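Local coordinates for acyl-coenzyme A oxidase 1 (Yarrowia lipolytica, PDB 5Y9D), which catalyses the FAD-dependent oxidation of acyl-CoA to trans-2-enoyl-CoA with release of hydrogen peroxide, in peroxisomal fatty acid beta-oxidation, at residues R88-T91 and M92-A96; Q115-G118 and M119-S123; H568-Q571 and H572-S576; G609-R613 and E614-T618. All blocks are in the same frame, centred on the assembly; numbering follows the deposited sequence.

Contact 1. Residues R88-T91 and M92-A96; sequences RKQT and MERVA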
loop_
_atom_site.group_PDB
_atom_site.type_symbol
_atom_site.label_atom_id
_atom_site.label_comp_id
_atom_site.label_asym_id
_atom_site.label_seq_id
_atom_site.Cartn_x
_atom_site.Cartn_y
_atom_site.Cartn_z
ATOM N N ARG A 88 -12.064 -7.364 18.881
ATOM C CA ARG A 88 -11.537 -8.544 19.558
ATOM C C ARG A 88 -12.687 -9.425 19.990
ATOM O O ARG A 88 -12.696 -10.608 19.707
ATOM C CB ARG A 88 -10.723 -8.145 20.786
ATOM C CG ARG A 88 -9.320 -7.668 20.486
ATOM C CD ARG A 88 -8.435 -8.741 19.908
ATOM N NE ARG A 88 -7.080 -8.236 19.624
ATOM C CZ ARG A 88 -6.077 -8.251 20.492
ATOM N NH1 ARG A 88 -4.892 -7.776 20.148
ATOM N NH2 ARG A 88 -6.242 -8.725 21.724
ATOM N N LYS A 89 -13.678 -8.787 20.618
ATOM C CA LYS A 89 -14.837 -9.459 21.162
ATOM C C LYS A 89 -15.753 -9.992 20.073
ATOM O O LYS A 89 -16.204 -11.136 20.145
ATOM C CB LYS A 89 -15.597 -8.508 22.099
ATOM C CG LYS A 89 -16.949 -9.037 22.535
ATOM C CD LYS A 89 -17.576 -8.155 23.583
ATOM C CE LYS A 89 -19.046 -8.492 23.757
ATOM N NZ LYS A 89 -19.383 -8.603 25.204
ATOM N N GLN A 90 -16.046 -9.189 19.066
ATOM C CA GLN A 90 -16.982 -9.667 18.044
ATOM C C GLN A 90 -16.392 -10.736 17.117
ATOM O O GLN A 90 -17.101 -11.568 16.591
ATOM C CB GLN A 90 -17.537 -8.517 17.245
ATOM C CG GLN A 90 -16.557 -7.962 16.229
ATOM C CD GLN A 90 -16.960 -6.574 15.729
ATOM O OE1 GLN A 90 -17.933 -5.962 16.233
ATOM N NE2 GLN A 90 -16.221 -6.077 14.728
ATOM N N THR A 91 -15.090 -10.724 16.937
ATOM C CA THR A 91 -14.416 -11.798 16.252
ATOM C C THR A 91 -14.614 -13.117 17.029
ATOM O O THR A 91 -14.844 -14.177 16.423
ATOM C CB THR A 91 -12.937 -11.459 16.086
ATOM O OG1 THR A 91 -12.809 -10.198 15.407
ATOM C CG2 THR A 91 -12.212 -12.517 15.311
ATOM N N MET A 92 -14.568 -13.056 18.361
ATOM C CA MET A 92 -14.804 -14.263 19.157
ATOM C C MET A 92 -16.205 -14.787 19.002
ATOM O O MET A 92 -16.389 -15.965 18.823
ATOM C CB MET A 92 -14.533 -14.050 20.641
ATOM C CG MET A 92 -13.291 -14.750 21.099
ATOM S SD MET A 92 -13.295 -16.515 20.783
ATOM C CE MET A 92 -12.042 -16.679 19.530
ATOM N N GLU A 93 -17.193 -13.914 19.102
ATOM C CA GLU A 93 -18.563 -14.311 18.779
ATOM C C GLU A 93 -18.661 -14.931 17.359
ATOM O O GLU A 93 -19.325 -15.978 17.165
ATOM C CB GLU A 93 -19.507 -13.110 18.859
ATOM C CG GLU A 93 -19.615 -12.494 20.227
ATOM C CD GLU A 93 -20.293 -11.142 20.215
ATOM O OE1 GLU A 93 -20.357 -10.523 19.123
ATOM O OE2 GLU A 93 -20.760 -10.693 21.301
ATOM N N ARG A 94 -18.037 -14.282 16.372
ATOM C CA ARG A 94 -18.117 -14.784 14.989
ATOM C C ARG A 94 -17.475 -16.151 14.845
ATOM O O ARG A 94 -18.037 -17.039 14.236
ATOM C CB ARG A 94 -17.579 -13.771 13.984
ATOM C CG ARG A 94 -18.459 -12.525 13.951
ATOM C CD ARG A 94 -17.862 -11.398 13.156
ATOM N NE ARG A 94 -18.530 -10.132 13.424
ATOM C CZ ARG A 94 -18.219 -8.975 12.846
ATOM N NH1 ARG A 94 -17.260 -8.907 11.930
ATOM N NH2 ARG A 94 -18.875 -7.874 13.186
ATOM N N VAL A 95 -16.322 -16.343 15.449
ATOM C CA VAL A 95 -15.703 -17.662 15.495
ATOM C C VAL A 95 -16.666 -18.702 16.082
ATOM O O VAL A 95 -16.816 -19.780 15.526
ATOM C CB VAL A 95 -14.377 -17.651 16.314
ATOM C CG1 VAL A 95 -13.851 -19.076 16.523
ATOM C CG2 VAL A 95 -13.339 -16.821 15.616
ATOM N N ALA A 96 -17.325 -18.373 17.183
ATOM C CA ALA A 96 -18.316 -19.277 17.767
ATOM C C ALA A 96 -19.416 -19.684 16.802
ATOM O O ALA A 96 -19.747 -20.844 16.695
ATOM C CB ALA A 96 -18.912 -18.667 19.017
#
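Gln90 and Arg94, one turn apart on helix 84-98, stack their flat groups: the Gln90 amide lies over one face of the Arg94 guanidinium, planes 15° apart, with Gln90 CD 3.4 Å from Arg94 NH2. Gln90 reaches it with CG set between its own backbone N and carbonyl carbon (chi1 76°) and the chain extended beyond; Arg94, extended from CG to NE, runs alongside in the same direction. Since the groups meet by their faces, the guanidinium N-H bonds go to other partners: Asp79 and Asp121 take salt bridges from NH2 and NH1, and Val73 O a weak bond from NE.

Of the backbone bonds, Val95 N to Thr91 O (2.8 Å) and Arg94 N to Gln90 O (2.9 Å) are short, Glu93 N to Lys89 O is 3.1 Å, and Met92 N to Arg88 O is weak.

Of opposite charge, the side chains of Lys89 and Glu93 meet at Lys89 CE and Glu93 OE2 (3.7 Å); Lys89 NZ stays 4.6 Å from Glu93 OE2. On this side Tyr686 and Thr690 of the second subunit pack against the helix.

The chemistry implies a buried arginine whose charge is probably balanced by Asp79 and Asp121, with the stacked amide likely to restrict its turning.

Contact 2. Residues Q115-G118 and M119-S123; sequences QLHG and MVDMS
His117 and Asp121 lie side by side where helix 107-118 gives out, their side chains pointing the same way with ring and carboxylate planes 84° apart. The contact is van der Waals: His117 CE1 rests 3.6 Å from Asp121 CB, and His117 NE2 remains 3.8 Å from Asp121 OD2. His117 turns its ring this way with CG opposite the backbone N (chi1 -176°), and Ile68 and Leu98 of two other helices also touch it. The polar end of Asp121 is engaged by Thr124 OG1 and by a salt bridge from Arg94. An alanine in place of His117 would probably open a gap beside Asp121 CB and leave Ile68 and Leu98 without the ring they pack on.

Backbone bonds close the turn unevenly. His117 O takes two donors, Asp121 N at 3.1 Å and Val120 N through a weak bond. Met119 N is shared between Gln115 O and Leu116 O, both weakly, at 3.4 Å each.

The two methionines lay their chains over backbone oxygens: Met119 CG lies 3.3 Å from Leu116 O, and Met122 CG 3.4 Å from Gly118 O. Beyond the turn, Met119 O accepts a bond from Arg325, and the Met119 side chain packs on Lys324 of the same helix 306-334.

This is a short turn joining helices 107-118 and 122-142 in the helical N-terminal domain of the acyl-CoA oxidase fold, with Asp121 as N-cap of helix 122-142.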
loop_
_atom_site.group_PDB
_atom_site.type_symbol
_atom_site.label_atom_id
_atom_site.label_comp_id
_atom_site.label_asym_id
_atom_site.label_seq_id
_atom_site.Cartn_x
_atom_site.Cartn_y
_atom_site.Cartn_z
ATOM N N GLN A 115 -12.371 -18.636 2.584
ATOM C CA GLN A 115 -12.054 -17.685 1.516
ATOM C C GLN A 115 -13.155 -16.651 1.289
ATOM O O GLN A 115 -12.889 -15.445 1.281
ATOM C CB GLN A 115 -11.746 -18.435 0.215
ATOM C CG GLN A 115 -10.452 -19.210 0.277
ATOM C CD GLN A 115 -10.339 -20.322 -0.749
ATOM O OE1 GLN A 115 -11.130 -20.435 -1.709
ATOM N NE2 GLN A 115 -9.315 -21.134 -0.574
ATOM N N LEU A 116 -14.394 -17.118 1.152
ATOM C CA LEU A 116 -15.524 -16.222 0.902
ATOM C C LEU A 116 -15.773 -15.240 2.053
ATOM O O LEU A 116 -16.091 -14.060 1.839
ATOM C CB LEU A 116 -16.781 -17.016 0.636
ATOM C CG LEU A 116 -16.715 -17.976 -0.548
ATOM C CD1 LEU A 116 -17.768 -19.072 -0.409
ATOM C CD2 LEU A 116 -16.892 -17.234 -1.855
ATOM N N HIS A 117 -15.625 -15.716 3.283
ATOM C CA HIS A 117 -15.845 -14.864 4.447
ATOM C C HIS A 117 -14.716 -13.853 4.627
ATOM O O HIS A 117 -14.940 -12.752 5.130
ATOM C CB HIS A 117 -16.002 -15.742 5.666
ATOM C CG HIS A 117 -16.334 -14.997 6.909
ATOM N ND1 HIS A 117 -17.068 -13.833 6.908
ATOM C CD2 HIS A 117 -16.029 -15.249 8.197
ATOM C CE1 HIS A 117 -17.205 -13.397 8.145
ATOM N NE2 HIS A 117 -16.577 -14.236 8.945
ATOM N N GLY A 118 -13.516 -14.216 4.176
ATOM C CA GLY A 118 -12.335 -13.346 4.266
ATOM C C GLY A 118 -12.390 -12.165 3.329
ATOM O O GLY A 118 -11.653 -11.192 3.503
ATOM N N MET A 119 -13.253 -12.234 2.317
ATOM C CA MET A 119 -13.507 -11.056 1.492
ATOM C C MET A 119 -13.833 -9.806 2.271
ATOM O O MET A 119 -13.503 -8.750 1.816
ATOM C CB MET A 119 -14.703 -11.258 0.576
ATOM C CG MET A 119 -14.508 -12.337 -0.446
ATOM S SD MET A 119 -15.944 -12.308 -1.493
ATOM C CE MET A 119 -15.433 -10.957 -2.531
ATOM N N VAL A 120 -14.565 -9.943 3.374
ATOM C CA VAL A 120 -15.094 -8.798 4.151
ATOM C C VAL A 120 -14.762 -8.820 5.649
ATOM O O VAL A 120 -15.007 -7.832 6.335
ATOM C CB VAL A 120 -16.636 -8.655 4.040
ATOM C CG1 VAL A 120 -17.023 -8.238 2.645
ATOM C CG2 VAL A 120 -17.337 -9.948 4.391
ATOM N N ASP A 121 -14.239 -9.937 6.149
ATOM C CA ASP A 121 -13.853 -10.043 7.557
ATOM C C ASP A 121 -12.589 -10.874 7.722
ATOM O O ASP A 121 -12.621 -12.036 8.073
ATOM C CB ASP A 121 -14.984 -10.632 8.397
ATOM C CG ASP A 121 -14.676 -10.594 9.884
ATOM O OD1 ASP A 121 -13.581 -10.112 10.251
ATOM O OD2 ASP A 121 -15.500 -11.057 10.697
ATOM N N MET A 122 -11.455 -10.246 7.501
ATOM C CA MET A 122 -10.216 -10.937 7.681
ATOM C C MET A 122 -9.899 -11.315 9.134
ATOM O O MET A 122 -9.261 -12.341 9.341
ATOM C CB MET A 122 -9.085 -10.165 6.988
ATOM C CG MET A 122 -8.956 -10.576 5.499
ATOM S SD MET A 122 -8.062 -9.456 4.388
ATOM C CE MET A 122 -9.368 -8.512 3.585
ATOM N N SER A 123 -10.366 -10.565 10.138
ATOM C CA SER A 123 -10.009 -10.891 11.512
ATOM C C SER A 123 -10.588 -12.281 11.934
ATOM O O SER A 123 -9.869 -13.126 12.472
ATOM C CB SER A 123 -10.427 -9.763 12.460
ATOM O OG SER A 123 -9.598 -8.591 12.313
#

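Contact 3. Residues H568-Q571 and H572-S576; sequences HTRQ and HLISS
Arg570 holds CG anti to the backbone N (chi1 -178°) and then bends at chi2 and chi3, which sets CG 3.9 Å from Ile574 CD1 and sends the guanidinium off along another path. Ile574 meets it with CG1 anti to the carbonyl carbon (chi1 -73°), the two side chains passing at a slant. Ile574 CG1 also lies 3.4 Å from Arg570 O, so the isoleucine covers the carbonyl that its own backbone N binds. Arg570 NE then bonds to Ser603 OG, its NH2 makes a salt bridge with Glu606, and the guanidinium forms a cation-pi contact with Tyr367.

Both segments belong to helix 558-581 of the C-terminal helical region, a helix packed between several others: helix 589-606 meets Arg570 and Ile574, helix 400-437 meets Thr569 and Leu573, and helix 519-544 meets Gln571 and Ser575. The regular i to i+4 bonds run through the helix, His572 N to His568 O at 2.7 Å, Leu573 N to Thr569 O at 3.0 Å and Ile574 N to Arg570 O at 3.1 Å.

Toward helix 519-544, Ser575 CB sits 3.3 Å from Gln571 O, the carbonyl that Ser575 N binds. On the side of helix 355-391, Ser576 OG stands 3.9 Å above the His572 ring, over its centre, and lies near both Glu377 OE1 and His572 O.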
loop_
_atom_site.group_PDB
_atom_site.type_symbol
_atom_site.label_atom_id
_atom_site.label_comp_id
_atom_site.label_asym_id
_atom_site.label_seq_id
_atom_site.Cartn_x
_atom_site.Cartn_y
_atom_site.Cartn_z
ATOM N N HIS A 568 8.252 -16.708 -14.569
ATOM C CA HIS A 568 7.695 -18.059 -14.756
ATOM C C HIS A 568 6.291 -18.146 -14.161
ATOM O O HIS A 568 5.396 -18.764 -14.723
ATOM C CB HIS A 568 8.603 -19.097 -14.089
ATOM C CG HIS A 568 7.909 -20.383 -13.765
ATOM N ND1 HIS A 568 7.634 -21.338 -14.714
ATOM C CD2 HIS A 568 7.393 -20.846 -12.609
ATOM C CE1 HIS A 568 7.000 -22.350 -14.152
ATOM N NE2 HIS A 568 6.832 -22.072 -12.879
ATOM N N THR A 569 6.125 -17.535 -12.998
ATOM C CA THR A 569 4.822 -17.355 -12.404
ATOM C C THR A 569 3.907 -16.607 -13.353
ATOM O O THR A 569 2.777 -17.078 -13.612
ATOM C CB THR A 569 4.870 -16.591 -11.064
ATOM O OG1 THR A 569 5.652 -17.322 -10.113
ATOM C CG2 THR A 569 3.486 -16.455 -10.507
ATOM N N ARG A 570 4.365 -15.462 -13.886
ATOM C CA ARG A 570 3.474 -14.713 -14.767
ATOM C C ARG A 570 3.105 -15.526 -16.011
ATOM O O ARG A 570 1.945 -15.497 -16.441
ATOM C CB ARG A 570 4.018 -13.351 -15.156
ATOM C CG ARG A 570 3.053 -12.567 -16.047
ATOM C CD ARG A 570 1.716 -12.275 -15.327
ATOM N NE ARG A 570 1.523 -10.823 -15.288
ATOM C CZ ARG A 570 1.690 -10.045 -14.228
ATOM N NH1 ARG A 570 1.969 -10.538 -13.036
ATOM N NH2 ARG A 570 1.539 -8.741 -14.370
ATOM N N GLN A 571 4.085 -16.266 -16.547
ATOM C CA GLN A 571 3.885 -17.196 -17.673
ATOM C C GLN A 571 2.923 -18.339 -17.307
ATOM O O GLN A 571 2.107 -18.768 -18.114
ATOM C CB GLN A 571 5.259 -17.730 -18.164
ATOM C CG GLN A 571 5.225 -18.819 -19.231
ATOM C CD GLN A 571 4.923 -20.192 -18.660
ATOM O OE1 GLN A 571 5.285 -20.508 -17.517
ATOM N NE2 GLN A 571 4.209 -20.992 -19.417
ATOM N N HIS A 572 3.013 -18.836 -16.091
ATOM C CA HIS A 572 2.090 -19.857 -15.646
ATOM C C HIS A 572 0.630 -19.388 -15.629
ATOM O O HIS A 572 -0.298 -20.146 -16.002
ATOM C CB HIS A 572 2.467 -20.319 -14.255
ATOM C CG HIS A 572 1.835 -21.613 -13.862
ATOM N ND1 HIS A 572 2.048 -22.780 -14.556
ATOM C CD2 HIS A 572 1.030 -21.933 -12.826
ATOM C CE1 HIS A 572 1.386 -23.764 -13.978
ATOM N NE2 HIS A 572 0.765 -23.278 -12.921
ATOM N N LEU A 573 0.410 -18.153 -15.197
ATOM C CA LEU A 573 -0.962 -17.678 -15.027
ATOM C C LEU A 573 -1.580 -17.395 -16.363
ATOM O O LEU A 573 -2.722 -17.803 -16.627
ATOM C CB LEU A 573 -1.038 -16.441 -14.158
ATOM C CG LEU A 573 -1.040 -16.680 -12.658
ATOM C CD1 LEU A 573 -1.061 -15.309 -11.973
ATOM C CD2 LEU A 573 -2.231 -17.521 -12.191
ATOM N N ILE A 574 -0.823 -16.692 -17.200
ATOM C CA ILE A 574 -1.243 -16.410 -18.572
ATOM C C ILE A 574 -1.594 -17.737 -19.249
ATOM O O ILE A 574 -2.680 -17.887 -19.796
ATOM C CB ILE A 574 -0.146 -15.625 -19.352
ATOM C CG1 ILE A 574 -0.088 -14.180 -18.841
ATOM C CG2 ILE A 574 -0.355 -15.713 -20.876
ATOM C CD1 ILE A 574 1.128 -13.419 -19.327
ATOM N N SER A 575 -0.708 -18.721 -19.136
ATOM C CA SER A 575 -0.971 -20.040 -19.736
ATOM C C SER A 575 -2.179 -20.717 -19.153
ATOM O O SER A 575 -2.927 -21.346 -19.893
ATOM C CB SER A 575 0.215 -20.988 -19.581
ATOM O OG SER A 575 1.134 -20.795 -20.617
ATOM N N SER A 576 -2.356 -20.631 -17.834
ATOM C CA SER A 576 -3.497 -21.278 -17.200
ATOM C C SER A 576 -4.827 -20.642 -17.599
ATOM O O SER A 576 -5.824 -21.332 -17.719
ATOM C CB SER A 576 -3.357 -21.277 -15.680
ATOM O OG SER A 576 -2.120 -21.850 -15.300
#

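Contact 4. Residues G609-R613 and E614-T618; sequences GIFLR and ENILT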
loop_
_atom_site.group_PDB
_atom_site.type_symbol
_atom_site.label_atom_id
_atom_site.label_comp_id
_atom_site.label_asym_id
_atom_site.label_seq_id
_atom_site.Cartn_x
_atom_site.Cartn_y
_atom_site.Cartn_z
ATOM N N GLY A 609 11.518 -4.132 -20.920
ATOM C CA GLY A 609 12.949 -4.372 -20.846
ATOM C C GLY A 609 13.266 -5.819 -21.134
ATOM O O GLY A 609 14.121 -6.115 -21.972
ATOM N N ILE A 610 12.544 -6.721 -20.475
ATOM C CA ILE A 610 12.872 -8.149 -20.512
ATOM C C ILE A 610 12.719 -8.752 -21.905
ATOM O O ILE A 610 13.476 -9.638 -22.264
ATOM C CB ILE A 610 12.038 -8.953 -19.485
ATOM C CG1 ILE A 610 12.525 -8.647 -18.065
ATOM C CG2 ILE A 610 12.142 -10.457 -19.734
ATOM C CD1 ILE A 610 11.440 -8.635 -17.000
ATOM N N PHE A 611 11.746 -8.286 -22.678
ATOM C CA PHE A 611 11.477 -8.859 -24.006
ATOM C C PHE A 611 12.376 -8.263 -25.105
ATOM O O PHE A 611 12.569 -8.892 -26.140
ATOM C CB PHE A 611 9.990 -8.708 -24.375
ATOM C CG PHE A 611 9.078 -9.552 -23.538
ATOM C CD1 PHE A 611 8.764 -10.858 -23.917
ATOM C CD2 PHE A 611 8.541 -9.057 -22.360
ATOM C CE1 PHE A 611 7.938 -11.661 -23.132
ATOM C CE2 PHE A 611 7.706 -9.850 -21.573
ATOM C CZ PHE A 611 7.412 -11.157 -21.956
ATOM N N LEU A 612 12.903 -7.054 -24.881
ATOM C CA LEU A 612 13.885 -6.439 -25.793
ATOM C C LEU A 612 15.297 -6.867 -25.436
ATOM O O LEU A 612 16.181 -6.911 -26.298
ATOM C CB LEU A 612 13.819 -4.910 -25.728
ATOM C CG LEU A 612 12.895 -4.157 -26.694
ATOM C CD1 LEU A 612 11.569 -4.860 -26.891
ATOM C CD2 LEU A 612 12.669 -2.730 -26.206
ATOM N N ARG A 613 15.521 -7.141 -24.149
ATOM C CA ARG A 613 16.813 -7.649 -23.685
ATOM C C ARG A 613 17.046 -8.908 -24.481
ATOM O O ARG A 613 18.119 -9.114 -25.038
ATOM C CB ARG A 613 16.790 -7.971 -22.168
ATOM C CG ARG A 613 17.913 -7.338 -21.331
ATOM C CD ARG A 613 19.224 -8.117 -21.395
ATOM N NE ARG A 613 19.196 -9.304 -20.545
ATOM C CZ ARG A 613 20.181 -10.199 -20.451
ATOM N NH1 ARG A 613 20.052 -11.243 -19.641
ATOM N NH2 ARG A 613 21.298 -10.067 -21.158
ATOM N N GLU A 614 15.990 -9.714 -24.574
ATOM C CA GLU A 614 16.065 -11.076 -25.075
ATOM C C GLU A 614 15.834 -11.233 -26.574
ATOM O O GLU A 614 15.732 -12.371 -27.055
ATOM C CB GLU A 614 15.042 -11.939 -24.306
ATOM C CG GLU A 614 15.383 -12.128 -22.836
ATOM C CD GLU A 614 16.734 -12.785 -22.669
ATOM O OE1 GLU A 614 16.917 -13.892 -23.222
ATOM O OE2 GLU A 614 17.614 -12.177 -22.026
ATOM N N ASN A 615 15.737 -10.118 -27.303
ATOM C CA ASN A 615 15.459 -10.164 -28.745
ATOM C C ASN A 615 14.213 -11.018 -29.068
ATOM O O ASN A 615 14.272 -11.967 -29.857
ATOM C CB ASN A 615 16.693 -10.690 -29.509
ATOM C CG ASN A 615 16.567 -10.530 -31.011
ATOM O OD1 ASN A 615 16.529 -11.508 -31.771
ATOM N ND2 ASN A 615 16.487 -9.282 -31.447
ATOM N N ILE A 616 13.095 -10.687 -28.422
ATOM C CA ILE A 616 11.801 -11.342 -28.669
ATOM C C ILE A 616 10.897 -10.396 -29.469
ATOM O O ILE A 616 10.186 -10.811 -30.388
ATOM C CB ILE A 616 11.126 -11.730 -27.330
ATOM C CG1 ILE A 616 11.883 -12.911 -26.677
ATOM C CG2 ILE A 616 9.647 -12.059 -27.524
ATOM C CD1 ILE A 616 11.856 -12.931 -25.159
ATOM N N LEU A 617 10.938 -9.128 -29.076
ATOM C CA LEU A 617 10.229 -8.049 -29.728
ATOM C C LEU A 617 11.252 -7.032 -30.197
ATOM O O LEU A 617 12.351 -6.969 -29.668
ATOM C CB LEU A 617 9.320 -7.360 -28.721
ATOM C CG LEU A 617 8.247 -8.241 -28.081
ATOM C CD1 LEU A 617 7.539 -7.460 -26.980
ATOM C CD2 LEU A 617 7.263 -8.759 -29.128
ATOM N N THR A 618 10.873 -6.219 -31.170
ATOM C CA THR A 618 11.681 -5.066 -31.565
ATOM C C THR A 618 11.113 -3.819 -30.912
ATOM O O THR A 618 9.947 -3.806 -30.530
ATOM C CB THR A 618 11.647 -4.859 -33.092
ATOM O OG1 THR A 618 10.368 -4.350 -33.484
ATOM C CG2 THR A 618 11.877 -6.157 -33.802
#
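Phe611, Leu612, Ile616 and Leu617 form the apolar centre where helix 608-613 ends. Ile616 CG2 meets the edge of the Phe611 ring near its plane, 3.9 Å from Phe611 CD1, while Leu617 CD1 packs 3.8 Å from Phe611 CB. Leu612 crosses Leu617 at about a right angle and sets its CD1 3.8 Å from Leu617 CB. With CG anti to its carbonyl carbon (chi1 -68°), Phe611 places its ring edge against Ile616 CG2; the ring also makes an edge-to-face contact with Phe526 of helix 519-544.

Around this centre the backbone folds back on itself. Phe611 O receives Ile616 N at 3.0 Å and, more weakly, Leu617 N; Asn615 N makes a weak bond to Leu612 O, and Glu614 N another to Ile610 O.

At the polar edge, Arg613 and Glu614 run side by side. Glu614 OE2 lies over one face of the guanidinium, 3.5 Å from Arg613 NH1, making a salt bridge by charge alone because no N-H points at it. Arg613 NH2 makes a salt bridge with Asp623 of the second subunit, and Glu614 OE1 accepts a bond from Asn532. An alanine at Glu614 would probably leave Asn532 without this acceptor and the Arg613 charge, which also lies close to Arg536, less well compensated.

Asn615, with phi positive at 52°, is the C-prime residue of a Schellman motif that ends the helix, and Thr618, an N-cap, starts helix 619-637.

Contacts 1 and 2 share the N-terminal helical region and touch directly: Arg94 of contact 1 makes a salt bridge to Asp121 of contact 2, tying helix 84-98 to the start of helix 122-142. Contacts 3 and 4 belong to the C-terminal helical region, their nearest atoms about 7 Å apart, and both pack against helix 519-544. Contacts 1, 2 and 3 are buried and contact 4 is partly buried; contacts 1 and 4 also touch the second subunit. Contacts 1 and 3 are mid-helix, with regular backbone bonds, whereas contacts 2 and 4 close helix ends with several weak ones. All four carry charged groups, but contact 4 centres on an apolar cluster.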